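Local coordinates for RNA-binding protein RMD9, mitochondrial (PDB 7A9X), which binds a dodecamer motif in the 3'-UTRs of yeast mitochondrial mRNAs and takes part in the processing or stability of these transcripts, at residues A[169-174]-A[209-214]; A[339-344]-A[365-370]; A[543-548]-A[577-582]. All coordinates share one frame; numbering follows the deposited sequence.

Contact 1 of 3, residues A[169-174]-A[209-214]. With nucleotides of chain B.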
loop_
_atom_site.group_PDB
_atom_site.type_symbol
_atom_site.label_atom_id
_atom_site.label_comp_id
_atom_site.label_asym_id
_atom_site.label_seq_id
_atom_site.Cartn_x
_atom_site.Cartn_y
_atom_site.Cartn_z
ATOM N N TYR A 169 17.807 -17.767 -11.277
ATOM C CA TYR A 169 16.377 -17.747 -10.996
ATOM C C TYR A 169 16.113 -17.393 -9.536
ATOM O O TYR A 169 15.245 -16.564 -9.239
ATOM C CB TYR A 169 15.775 -19.103 -11.382
ATOM C CG TYR A 169 14.554 -19.562 -10.618
ATOM C CD1 TYR A 169 13.288 -19.070 -10.919
ATOM C CD2 TYR A 169 14.660 -20.538 -9.632
ATOM C CE1 TYR A 169 12.169 -19.512 -10.235
ATOM C CE2 TYR A 169 13.550 -20.986 -8.943
ATOM C CZ TYR A 169 12.308 -20.472 -9.246
ATOM O OH TYR A 169 11.203 -20.922 -8.556
ATOM N N GLY A 170 16.877 -17.983 -8.613
ATOM C CA GLY A 170 16.742 -17.621 -7.212
ATOM C C GLY A 170 17.273 -16.242 -6.888
ATOM O O GLY A 170 16.764 -15.575 -5.980
ATOM N N ALA A 171 18.294 -15.789 -7.619
ATOM C CA ALA A 171 18.849 -14.462 -7.376
ATOM C C ALA A 171 17.846 -13.369 -7.724
ATOM O O ALA A 171 17.766 -12.351 -7.026
ATOM C CB ALA A 171 20.141 -14.280 -8.172
ATOM N N THR A 172 17.071 -13.562 -8.795
ATOM C CA THR A 172 16.104 -12.545 -9.198
ATOM C C THR A 172 14.965 -12.428 -8.192
ATOM O O THR A 172 14.526 -11.317 -7.874
ATOM C CB THR A 172 15.544 -12.850 -10.590
ATOM O OG1 THR A 172 15.030 -14.187 -10.620
ATOM C CG2 THR A 172 16.619 -12.692 -11.647
ATOM N N HIS A 173 14.457 -13.559 -7.698
ATOM C CA HIS A 173 13.384 -13.492 -6.711
ATOM C C HIS A 173 13.873 -12.902 -5.393
ATOM O O HIS A 173 13.096 -12.249 -4.686
ATOM C CB HIS A 173 12.774 -14.876 -6.485
ATOM C CG HIS A 173 11.917 -15.353 -7.618
ATOM N ND1 HIS A 173 10.633 -14.897 -7.824
ATOM C CD2 HIS A 173 12.159 -16.251 -8.601
ATOM C CE1 HIS A 173 10.122 -15.490 -8.889
ATOM N NE2 HIS A 173 11.028 -16.317 -9.379
ATOM N N LEU A 174 15.146 -13.109 -5.048
ATOM C CA LEU A 174 15.682 -12.533 -3.817
ATOM C C LEU A 174 15.741 -11.015 -3.910
ATOM O O LEU A 174 15.265 -10.306 -3.014
ATOM C CB LEU A 174 17.069 -13.105 -3.529
ATOM C CG LEU A 174 17.709 -12.696 -2.199
ATOM C CD1 LEU A 174 17.090 -13.466 -1.040
ATOM C CD2 LEU A 174 19.221 -12.880 -2.229
ATOM N N PRO A 209 21.962 -12.449 -17.474
ATOM C CA PRO A 209 21.202 -11.330 -18.063
ATOM C C PRO A 209 19.907 -10.998 -17.342
ATOM O O PRO A 209 19.564 -9.813 -17.224
ATOM C CB PRO A 209 20.942 -11.813 -19.497
ATOM C CG PRO A 209 22.079 -12.725 -19.792
ATOM C CD PRO A 209 22.398 -13.418 -18.496
ATOM N N LYS A 210 19.167 -11.998 -16.857
ATOM C CA LYS A 210 17.897 -11.695 -16.206
ATOM C C LYS A 210 18.105 -11.012 -14.861
ATOM O O LYS A 210 17.239 -10.251 -14.417
ATOM C CB LYS A 210 17.057 -12.961 -16.044
ATOM C CG LYS A 210 17.686 -14.066 -15.212
ATOM C CD LYS A 210 16.706 -15.220 -15.077
ATOM C CE LYS A 210 17.357 -16.461 -14.500
ATOM N NZ LYS A 210 16.398 -17.603 -14.487
ATOM N N VAL A 211 19.239 -11.264 -14.204
ATOM C CA VAL A 211 19.554 -10.542 -12.977
ATOM C C VAL A 211 20.002 -9.122 -13.300
ATOM O O VAL A 211 19.658 -8.170 -12.589
ATOM C CB VAL A 211 20.616 -11.303 -12.162
ATOM C CG1 VAL A 211 20.865 -10.608 -10.832
ATOM C CG2 VAL A 211 20.194 -12.748 -11.943
ATOM N N VAL A 212 20.781 -8.958 -14.372
ATOM C CA VAL A 212 21.175 -7.620 -14.806
ATOM C C VAL A 212 19.947 -6.803 -15.184
ATOM O O VAL A 212 19.865 -5.603 -14.891
ATOM C CB VAL A 212 22.176 -7.705 -15.974
ATOM C CG1 VAL A 212 22.568 -6.309 -16.444
ATOM C CG2 VAL A 212 23.404 -8.501 -15.565
ATOM N N GLY A 213 18.969 -7.443 -15.831
ATOM C CA GLY A 213 17.749 -6.744 -16.197
ATOM C C GLY A 213 17.029 -6.156 -14.999
ATOM O O GLY A 213 16.559 -5.018 -15.047
ATOM N N PHE A 214 16.932 -6.920 -13.907
ATOM C CA PHE A 214 16.343 -6.362 -12.694
ATOM C C PHE A 214 17.169 -5.205 -12.163
ATOM O O PHE A 214 16.612 -4.253 -11.604
ATOM C CB PHE A 214 16.208 -7.429 -11.605
ATOM C CG PHE A 214 15.868 -6.859 -10.253
ATOM C CD1 PHE A 214 14.549 -6.639 -9.894
ATOM C CD2 PHE A 214 16.868 -6.508 -9.354
ATOM C CE1 PHE A 214 14.230 -6.098 -8.663
ATOM C CE2 PHE A 214 16.555 -5.961 -8.125
ATOM C CZ PHE A 214 15.235 -5.760 -7.777
ATOM P P A B 3 12.242 -17.179 -17.457
ATOM O OP1 A B 3 11.339 -16.051 -17.806
ATOM O OP2 A B 3 13.625 -16.902 -16.992
ATOM O "O5'" A B 3 11.519 -18.045 -16.335
ATOM C "C5'" A B 3 10.179 -18.479 -16.497
ATOM C "C4'" A B 3 9.802 -19.473 -15.432
ATOM O "O4'" A B 3 10.641 -20.649 -15.547
ATOM C "C3'" A B 3 10.002 -19.008 -13.997
ATOM O "O3'" A B 3 8.923 -18.214 -13.532
ATOM C "C2'" A B 3 10.175 -20.320 -13.239
ATOM O "O2'" A B 3 8.914 -20.925 -12.987
ATOM C "C1'" A B 3 10.922 -21.172 -14.267
ATOM N N9 A B 3 12.383 -21.146 -14.064
ATOM C C8 A B 3 13.293 -20.273 -14.607
ATOM N N7 A B 3 14.531 -20.503 -14.241
ATOM C C5 A B 3 14.428 -21.603 -13.400
ATOM C C6 A B 3 15.387 -22.339 -12.682
ATOM N N6 A B 3 16.693 -22.066 -12.696
ATOM N N1 A B 3 14.953 -23.380 -11.936
ATOM C C2 A B 3 13.643 -23.655 -11.920
ATOM N N3 A B 3 12.646 -23.039 -12.552
ATOM C C4 A B 3 13.111 -22.010 -13.281
ATOM P P A B 4 9.136 -17.128 -12.367
ATOM O OP1 A B 4 10.564 -17.132 -11.960
ATOM O OP2 A B 4 8.082 -17.363 -11.349
ATOM O "O5'" A B 4 8.785 -15.736 -13.059
ATOM C "C5'" A B 4 9.547 -15.234 -14.148
ATOM C "C4'" A B 4 8.697 -14.403 -15.078
ATOM O "O4'" A B 4 7.804 -15.266 -15.834
ATOM C "C3'" A B 4 7.767 -13.397 -14.415
ATOM O "O3'" A B 4 8.419 -12.195 -14.045
ATOM C "C2'" A B 4 6.684 -13.206 -15.469
ATOM O "O2'" A B 4 7.132 -12.344 -16.503
ATOM C "C1'" A B 4 6.563 -14.622 -16.032
ATOM N N9 A B 4 5.525 -15.388 -15.321
ATOM C C8 A B 4 5.700 -16.426 -14.438
ATOM N N7 A B 4 4.576 -16.895 -13.952
ATOM C C5 A B 4 3.598 -16.110 -14.550
ATOM C C6 A B 4 2.195 -16.104 -14.450
ATOM N N6 A B 4 1.503 -16.946 -13.679
ATOM N N1 A B 4 1.515 -15.194 -15.181
ATOM C C2 A B 4 2.207 -14.347 -15.957
ATOM N N3 A B 4 3.524 -14.255 -16.135
ATOM C C4 A B 4 4.169 -15.175 -15.395
#
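Lys-210 lays its side chain alongside the start of helix 168-180, with its NZ 3.5 Å from both CA and CB of Tyr-169. Its CG lies between the backbone N and the carbonyl carbon (chi1 60°), and the chain beyond is extended, which carries the ammonium group to the RNA face. There NZ is also 3.5 Å from N7 of A3 of chain B, a long approach. The Tyr-169 ring lays one face against the A3 base, offset toward the ring's rim, its CG 3.5 Å from C5 of that nucleotide, while OP1 of A4 of chain B sits at the ring edge, in its plane. One turn on, His-173 gives its NE2-H to the same OP1 at 2.7 Å, with an N-H...O angle of 152°. Tyr-169 OH is hydrogen-bonded to His-113 ND1 and His-173 ND1 to His-116 ND1, both on helix 105-128.

Away from the RNA the contact is apolar. Thr-172 OG1 turns back to its own helix and donates to Tyr-169 O, leaving its methyl to face helix 209-223; this CG2 meets Val-211 CG2 at 3.6 Å, and Ala-171 CB is small enough to let the same valine methyl approach. The two segments, from PPR1 and PPR2, run nearly parallel, 13° apart. A flat aromatic for the base, an imidazole for the phosphate and a lysine nearby are consistent with both repeats contributing to RNA binding, the lysine probably through its charge.

Contact 2 of 3, residues A[339-344]-A[365-370]. With nucleotides of chain B.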
loop_
_atom_site.group_PDB
_atom_site.type_symbol
_atom_site.label_atom_id
_atom_site.label_comp_id
_atom_site.label_asym_id
_atom_site.label_seq_id
_atom_site.Cartn_x
_atom_site.Cartn_y
_atom_site.Cartn_z
ATOM N N HIS A 339 -8.779 16.629 -17.077
ATOM C CA HIS A 339 -7.989 15.508 -17.575
ATOM C C HIS A 339 -7.855 14.423 -16.514
ATOM O O HIS A 339 -7.974 13.231 -16.819
ATOM C CB HIS A 339 -6.614 15.992 -18.031
ATOM C CG HIS A 339 -5.879 15.000 -18.879
ATOM N ND1 HIS A 339 -4.585 15.201 -19.311
ATOM C CD2 HIS A 339 -6.260 13.802 -19.381
ATOM C CE1 HIS A 339 -4.202 14.168 -20.040
ATOM N NE2 HIS A 339 -5.200 13.305 -20.098
ATOM N N VAL A 340 -7.608 14.819 -15.263
ATOM C CA VAL A 340 -7.583 13.863 -14.162
ATOM C C VAL A 340 -8.952 13.216 -13.988
ATOM O O VAL A 340 -9.057 12.008 -13.740
ATOM C CB VAL A 340 -7.120 14.562 -12.870
ATOM C CG1 VAL A 340 -7.245 13.632 -11.674
ATOM C CG2 VAL A 340 -5.691 15.050 -13.015
ATOM N N TYR A 341 -10.019 14.005 -14.129
ATOM C CA TYR A 341 -11.367 13.485 -13.936
ATOM C C TYR A 341 -11.749 12.506 -15.041
ATOM O O TYR A 341 -12.426 11.504 -14.783
ATOM C CB TYR A 341 -12.360 14.645 -13.865
ATOM C CG TYR A 341 -13.797 14.238 -13.627
ATOM C CD1 TYR A 341 -14.156 13.496 -12.510
ATOM C CD2 TYR A 341 -14.796 14.615 -14.509
ATOM C CE1 TYR A 341 -15.471 13.129 -12.288
ATOM C CE2 TYR A 341 -16.113 14.255 -14.295
ATOM C CZ TYR A 341 -16.446 13.513 -13.184
ATOM O OH TYR A 341 -17.757 13.154 -12.970
ATOM N N ARG A 342 -11.314 12.770 -16.276
ATOM C CA ARG A 342 -11.648 11.877 -17.381
ATOM C C ARG A 342 -10.941 10.533 -17.247
ATOM O O ARG A 342 -11.527 9.486 -17.542
ATOM C CB ARG A 342 -11.304 12.539 -18.717
ATOM C CG ARG A 342 -12.283 13.631 -19.127
ATOM C CD ARG A 342 -12.001 14.167 -20.527
ATOM N NE ARG A 342 -10.918 15.148 -20.547
ATOM C CZ ARG A 342 -9.661 14.871 -20.878
ATOM N NH1 ARG A 342 -8.746 15.833 -20.869
ATOM N NH2 ARG A 342 -9.316 13.637 -21.222
ATOM N N ILE A 343 -9.680 10.538 -16.809
ATOM C CA ILE A 343 -8.965 9.280 -16.623
ATOM C C ILE A 343 -9.562 8.497 -15.460
ATOM O O ILE A 343 -9.715 7.271 -15.530
ATOM C CB ILE A 343 -7.461 9.541 -16.424
ATOM C CG1 ILE A 343 -6.866 10.217 -17.664
ATOM C CG2 ILE A 343 -6.727 8.242 -16.113
ATOM C CD1 ILE A 343 -7.021 9.407 -18.938
ATOM N N TRP A 344 -9.922 9.195 -14.380
ATOM C CA TRP A 344 -10.549 8.534 -13.241
ATOM C C TRP A 344 -11.870 7.886 -13.635
ATOM O O TRP A 344 -12.192 6.787 -13.171
ATOM C CB TRP A 344 -10.759 9.540 -12.110
ATOM C CG TRP A 344 -11.495 8.982 -10.934
ATOM C CD1 TRP A 344 -10.975 8.234 -9.919
ATOM C CD2 TRP A 344 -12.889 9.136 -10.647
ATOM N NE1 TRP A 344 -11.960 7.911 -9.016
ATOM C CE2 TRP A 344 -13.145 8.452 -9.441
ATOM C CE3 TRP A 344 -13.947 9.785 -11.293
ATOM C CZ2 TRP A 344 -14.414 8.399 -8.867
ATOM C CZ3 TRP A 344 -15.207 9.732 -10.722
ATOM C CH2 TRP A 344 -15.429 9.042 -9.520
ATOM N N ASN A 365 -8.700 7.613 -3.294
ATOM C CA ASN A 365 -7.806 8.409 -2.458
ATOM C C ASN A 365 -7.016 9.401 -3.300
ATOM O O ASN A 365 -6.958 10.596 -2.986
ATOM C CB ASN A 365 -6.863 7.492 -1.679
ATOM C CG ASN A 365 -5.932 8.259 -0.761
ATOM O OD1 ASN A 365 -6.308 9.282 -0.187
ATOM N ND2 ASN A 365 -4.706 7.769 -0.620
ATOM N N THR A 366 -6.400 8.919 -4.382
ATOM C CA THR A 366 -5.653 9.800 -5.272
ATOM C C THR A 366 -6.564 10.842 -5.911
ATOM O O THR A 366 -6.198 12.018 -6.010
ATOM C CB THR A 366 -4.948 8.974 -6.350
ATOM O OG1 THR A 366 -4.106 7.998 -5.726
ATOM C CG2 THR A 366 -4.099 9.866 -7.247
ATOM N N PHE A 367 -7.764 10.430 -6.329
ATOM C CA PHE A 367 -8.654 11.322 -7.066
ATOM C C PHE A 367 -9.193 12.437 -6.177
ATOM O O PHE A 367 -9.168 13.613 -6.557
ATOM C CB PHE A 367 -9.801 10.517 -7.679
ATOM C CG PHE A 367 -10.881 11.363 -8.282
ATOM C CD1 PHE A 367 -10.631 12.128 -9.413
ATOM C CD2 PHE A 367 -12.150 11.389 -7.724
ATOM C CE1 PHE A 367 -11.624 12.909 -9.976
ATOM C CE2 PHE A 367 -13.150 12.166 -8.281
ATOM C CZ PHE A 367 -12.886 12.929 -9.409
ATOM N N PHE A 368 -9.695 12.091 -4.990
ATOM C CA PHE A 368 -10.281 13.108 -4.127
ATOM C C PHE A 368 -9.226 13.988 -3.470
ATOM O O PHE A 368 -9.530 15.127 -3.098
ATOM C CB PHE A 368 -11.173 12.458 -3.069
ATOM C CG PHE A 368 -12.500 11.998 -3.605
ATOM C CD1 PHE A 368 -13.362 12.898 -4.212
ATOM C CD2 PHE A 368 -12.884 10.672 -3.505
ATOM C CE1 PHE A 368 -14.586 12.480 -4.709
ATOM C CE2 PHE A 368 -14.106 10.247 -4.001
ATOM C CZ PHE A 368 -14.957 11.151 -4.601
ATOM N N THR A 369 -7.997 13.490 -3.321
ATOM C CA THR A 369 -6.904 14.355 -2.894
ATOM C C THR A 369 -6.651 15.442 -3.929
ATOM O O THR A 369 -6.495 16.620 -3.585
ATOM C CB THR A 369 -5.641 13.526 -2.652
ATOM O OG1 THR A 369 -5.897 12.555 -1.629
ATOM C CG2 THR A 369 -4.487 14.412 -2.219
ATOM N N ILE A 370 -6.637 15.063 -5.208
ATOM C CA ILE A 370 -6.512 16.044 -6.280
ATOM C C ILE A 370 -7.754 16.927 -6.346
ATOM O O ILE A 370 -7.655 18.136 -6.588
ATOM C CB ILE A 370 -6.243 15.327 -7.616
ATOM C CG1 ILE A 370 -4.929 14.544 -7.535
ATOM C CG2 ILE A 370 -6.213 16.322 -8.767
ATOM C CD1 ILE A 370 -4.702 13.596 -8.694
ATOM P P U B 10 -4.623 5.093 3.058
ATOM O OP1 U B 10 -3.748 6.291 3.149
ATOM O OP2 U B 10 -4.450 3.990 4.039
ATOM O "O5'" U B 10 -6.137 5.590 3.125
ATOM C "C5'" U B 10 -6.551 6.786 2.478
ATOM C "C4'" U B 10 -7.979 7.121 2.827
ATOM O "O4'" U B 10 -8.828 6.007 2.460
ATOM C "C3'" U B 10 -8.256 7.347 4.308
ATOM O "O3'" U B 10 -8.010 8.688 4.701
ATOM C "C2'" U B 10 -9.719 6.939 4.462
ATOM O "O2'" U B 10 -10.584 8.015 4.133
ATOM C "C1'" U B 10 -9.864 5.846 3.401
ATOM N N1 U B 10 -9.780 4.477 3.963
ATOM C C2 U B 10 -10.967 3.819 4.222
ATOM O O2 U B 10 -12.059 4.319 4.016
ATOM N N3 U B 10 -10.827 2.552 4.731
ATOM C C4 U B 10 -9.645 1.892 4.998
ATOM O O4 U B 10 -9.682 0.751 5.457
ATOM C C5 U B 10 -8.460 2.639 4.700
ATOM C C6 U B 10 -8.567 3.874 4.203
#
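Segments 339-344 and 365-370, on helices 337-351 and 357-374, run roughly antiparallel (158°), the segment axes coming within 10.7 Å. This packing joins PPR5 to PPR6 within the helical-repeat (alpha-solenoid) fold. At its centre Phe-367 reaches across with CG anti to its backbone N (chi1 171°) and lies flat on Trp-344. The phenyl ring and the five-membered ring of the indole are stacked face to face, centroids 3.8 Å apart and planes within 7° of each other, so two broad, flat groups fill the interface with close contact. Tyr-341 completes the aromatic cluster differently: it meets Phe-367 rim to rim, its CD1 3.4 Å from CZ, with neither ring over the face of the other.

Beside the rings, Val-340 and Ile-370 meet tip to tip, CG1 against CD1 at 3.9 Å; Val-340 CG1 also lies at the edge of the Phe-367 ring, a place suited to a compact branched side chain. Ile-389 of helix 379-396 also packs on Tyr-341, Trp-344 and Phe-367, tying this pair to the next helix. The one polar atom of the indole is satisfied as well, for Trp-344 NE1 is hydrogen-bonded to Asn-364 OD1. On the RNA side of helix 357-374, Asn-365 rests its amide CG 3.6 Å from C5' of U10 of chain B.

Contact 3 of 3, residues A[543-548]-A[577-582]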
loop_
_atom_site.group_PDB
_atom_site.type_symbol
_atom_site.label_atom_id
_atom_site.label_comp_id
_atom_site.label_asym_id
_atom_site.label_seq_id
_atom_site.Cartn_x
_atom_site.Cartn_y
_atom_site.Cartn_z
ATOM N N LEU A 543 -14.060 18.295 27.929
ATOM C CA LEU A 543 -14.805 17.115 27.502
ATOM C C LEU A 543 -13.861 16.008 27.048
ATOM O O LEU A 543 -14.106 14.823 27.306
ATOM C CB LEU A 543 -15.775 17.485 26.378
ATOM C CG LEU A 543 -16.617 16.332 25.828
ATOM C CD1 LEU A 543 -17.569 15.810 26.893
ATOM C CD2 LEU A 543 -17.378 16.764 24.588
ATOM N N TYR A 544 -12.770 16.381 26.377
ATOM C CA TYR A 544 -11.795 15.403 25.910
ATOM C C TYR A 544 -11.154 14.660 27.076
ATOM O O TYR A 544 -11.035 13.430 27.054
ATOM C CB TYR A 544 -10.739 16.112 25.061
ATOM C CG TYR A 544 -9.502 15.301 24.761
ATOM C CD1 TYR A 544 -9.508 14.324 23.774
ATOM C CD2 TYR A 544 -8.319 15.531 25.451
ATOM C CE1 TYR A 544 -8.373 13.591 23.492
ATOM C CE2 TYR A 544 -7.180 14.806 25.175
ATOM C CZ TYR A 544 -7.212 13.838 24.193
ATOM O OH TYR A 544 -6.080 13.111 23.914
ATOM N N LEU A 545 -10.739 15.396 28.111
ATOM C CA LEU A 545 -10.123 14.757 29.270
ATOM C C LEU A 545 -11.139 13.974 30.089
ATOM O O LEU A 545 -10.771 13.020 30.783
ATOM C CB LEU A 545 -9.434 15.805 30.141
ATOM C CG LEU A 545 -8.200 16.466 29.530
ATOM C CD1 LEU A 545 -7.732 17.618 30.401
ATOM C CD2 LEU A 545 -7.087 15.445 29.346
ATOM N N LYS A 546 -12.413 14.363 30.028
ATOM C CA LYS A 546 -13.441 13.626 30.753
ATOM C C LYS A 546 -13.699 12.268 30.113
ATOM O O LYS A 546 -13.849 11.262 30.816
ATOM C CB LYS A 546 -14.728 14.447 30.810
ATOM C CG LYS A 546 -15.906 13.708 31.412
ATOM C CD LYS A 546 -17.163 14.552 31.354
ATOM C CE LYS A 546 -16.997 15.836 32.146
ATOM N NZ LYS A 546 -18.246 16.641 32.138
ATOM N N ILE A 547 -13.741 12.219 28.780
ATOM C CA ILE A 547 -13.987 10.957 28.091
ATOM C C ILE A 547 -12.789 10.027 28.227
ATOM O O ILE A 547 -12.946 8.808 28.370
ATOM C CB ILE A 547 -14.339 11.218 26.617
ATOM C CG1 ILE A 547 -15.560 12.136 26.520
ATOM C CG2 ILE A 547 -14.608 9.914 25.898
ATOM C CD1 ILE A 547 -15.905 12.543 25.111
ATOM N N LEU A 548 -11.574 10.582 28.184
ATOM C CA LEU A 548 -10.377 9.767 28.367
ATOM C C LEU A 548 -10.405 9.049 29.709
ATOM O O LEU A 548 -10.199 7.831 29.780
ATOM C CB LEU A 548 -9.123 10.633 28.257
ATOM C CG LEU A 548 -8.642 11.055 26.871
ATOM C CD1 LEU A 548 -7.315 11.780 27.000
ATOM C CD2 LEU A 548 -8.513 9.850 25.954
ATOM N N GLU A 577 -1.980 23.289 30.128
ATOM C CA GLU A 577 -2.682 24.122 31.096
ATOM C C GLU A 577 -3.937 23.463 31.652
ATOM O O GLU A 577 -4.559 24.024 32.559
ATOM C CB GLU A 577 -3.037 25.476 30.473
ATOM C CG GLU A 577 -3.834 25.389 29.190
ATOM C CD GLU A 577 -3.921 26.719 28.465
ATOM O OE1 GLU A 577 -4.873 27.485 28.727
ATOM O OE2 GLU A 577 -3.032 27.003 27.636
ATOM N N TYR A 578 -4.314 22.291 31.143
ATOM C CA TYR A 578 -5.457 21.543 31.645
ATOM C C TYR A 578 -5.055 20.297 32.420
ATOM O O TYR A 578 -5.932 19.599 32.943
ATOM C CB TYR A 578 -6.375 21.135 30.484
ATOM C CG TYR A 578 -7.165 22.263 29.860
ATOM C CD1 TYR A 578 -6.592 23.098 28.909
ATOM C CD2 TYR A 578 -8.493 22.475 30.202
ATOM C CE1 TYR A 578 -7.317 24.124 28.330
ATOM C CE2 TYR A 578 -9.225 23.496 29.629
ATOM C CZ TYR A 578 -8.633 24.317 28.693
ATOM O OH TYR A 578 -9.360 25.336 28.121
ATOM N N LEU A 579 -3.757 20.006 32.521
ATOM C CA LEU A 579 -3.277 18.691 32.927
ATOM C C LEU A 579 -2.771 18.612 34.359
ATOM O O LEU A 579 -2.537 17.500 34.847
ATOM C CB LEU A 579 -2.159 18.230 31.981
ATOM C CG LEU A 579 -2.546 17.189 30.933
ATOM C CD1 LEU A 579 -3.965 17.419 30.413
ATOM C CD2 LEU A 579 -1.533 17.180 29.788
ATOM N N SER A 580 -2.587 19.741 35.045
ATOM C CA SER A 580 -2.118 19.680 36.424
ATOM C C SER A 580 -3.148 19.053 37.355
ATOM O O SER A 580 -2.790 18.617 38.454
ATOM C CB SER A 580 -1.746 21.076 36.924
ATOM O OG SER A 580 -0.565 21.546 36.296
ATOM N N GLY A 581 -4.413 18.992 36.941
ATOM C CA GLY A 581 -5.452 18.418 37.775
ATOM C C GLY A 581 -6.213 17.293 37.105
ATOM O O GLY A 581 -7.432 17.180 37.268
ATOM N N TYR A 582 -5.505 16.449 36.352
ATOM C CA TYR A 582 -6.152 15.342 35.662
ATOM C C TYR A 582 -6.422 14.169 36.598
ATOM O O TYR A 582 -7.366 13.403 36.370
ATOM C CB TYR A 582 -5.294 14.895 34.473
ATOM C CG TYR A 582 -5.833 13.677 33.758
ATOM C CD1 TYR A 582 -7.045 13.727 33.081
ATOM C CD2 TYR A 582 -5.133 12.477 33.762
ATOM C CE1 TYR A 582 -7.546 12.617 32.431
ATOM C CE2 TYR A 582 -5.627 11.360 33.113
ATOM C CZ TYR A 582 -6.833 11.436 32.450
ATOM O OH TYR A 582 -7.329 10.330 31.802
#
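Leu-545, on helix 540-551, is the apolar side chain against which Tyr-578, Leu-579 and Tyr-582 settle. Here the irregular loop after helix 566-571 packs on a helix, in the largely helical C-terminal region, after the last annotated PPR repeat.

Tyr-578 comes first. Its CB is 3.8 Å from Leu-545 CD1, and its carbonyl O lies about as near the same methyl. The ring then leads away, with CG anti to the carbonyl carbon (chi1 -72°), over Ile-541 and Glu-542 to a hydrogen bond between its OH and Asp-539 OD2. The residue thus spends its carbon base on the leucine and its polar end on Asp-539, just before the helix.

Leu-579 follows with a single methyl: its CD1 stands 3.8 Å from both CD1 and CD2 of Leu-545. The two leucine side chains cross at about a right angle, and Thr-565 lies on Leu-579 too. Two branched aliphatic chains mesh here without any directional demand.

After Ser-580 and Gly-581 the chain turns back, and Tyr-582 extends its ring beside the helix, CD1 4.1 Å from Leu-545 CD2. A long, flat residue suits this place because it spans more than one position of the helix, reaching from Leu-545 to Leu-548; Leu-548 CB lies 4.0 Å from Tyr-582 OH. The ring turns an edge to the backbone of the helix: Leu-545 O lies in the ring plane, 3.6 Å from Tyr-582 CE1.

Overall arrangement
The three contacts follow one another along the chain without sharing a helix or touching. Contacts 1 and 2 are buried and both join successive PPR repeats, one through near-parallel helices and the other through antiparallel ones. Contact 3 lies past the repeats, its centre about 36 Å from the centre of the chain, where a partly exposed loop covers a helix. Contacts 1 and 3 stand on opposite sides of the chain's centre, their own centres about 57 Å apart. Their chemistry follows their place: contact 1 turns polar and aromatic groups to the RNA, contact 2 is mostly aromatic core with RNA at its margin, and contact 3 relies on leucine and tyrosine carbon surfaces.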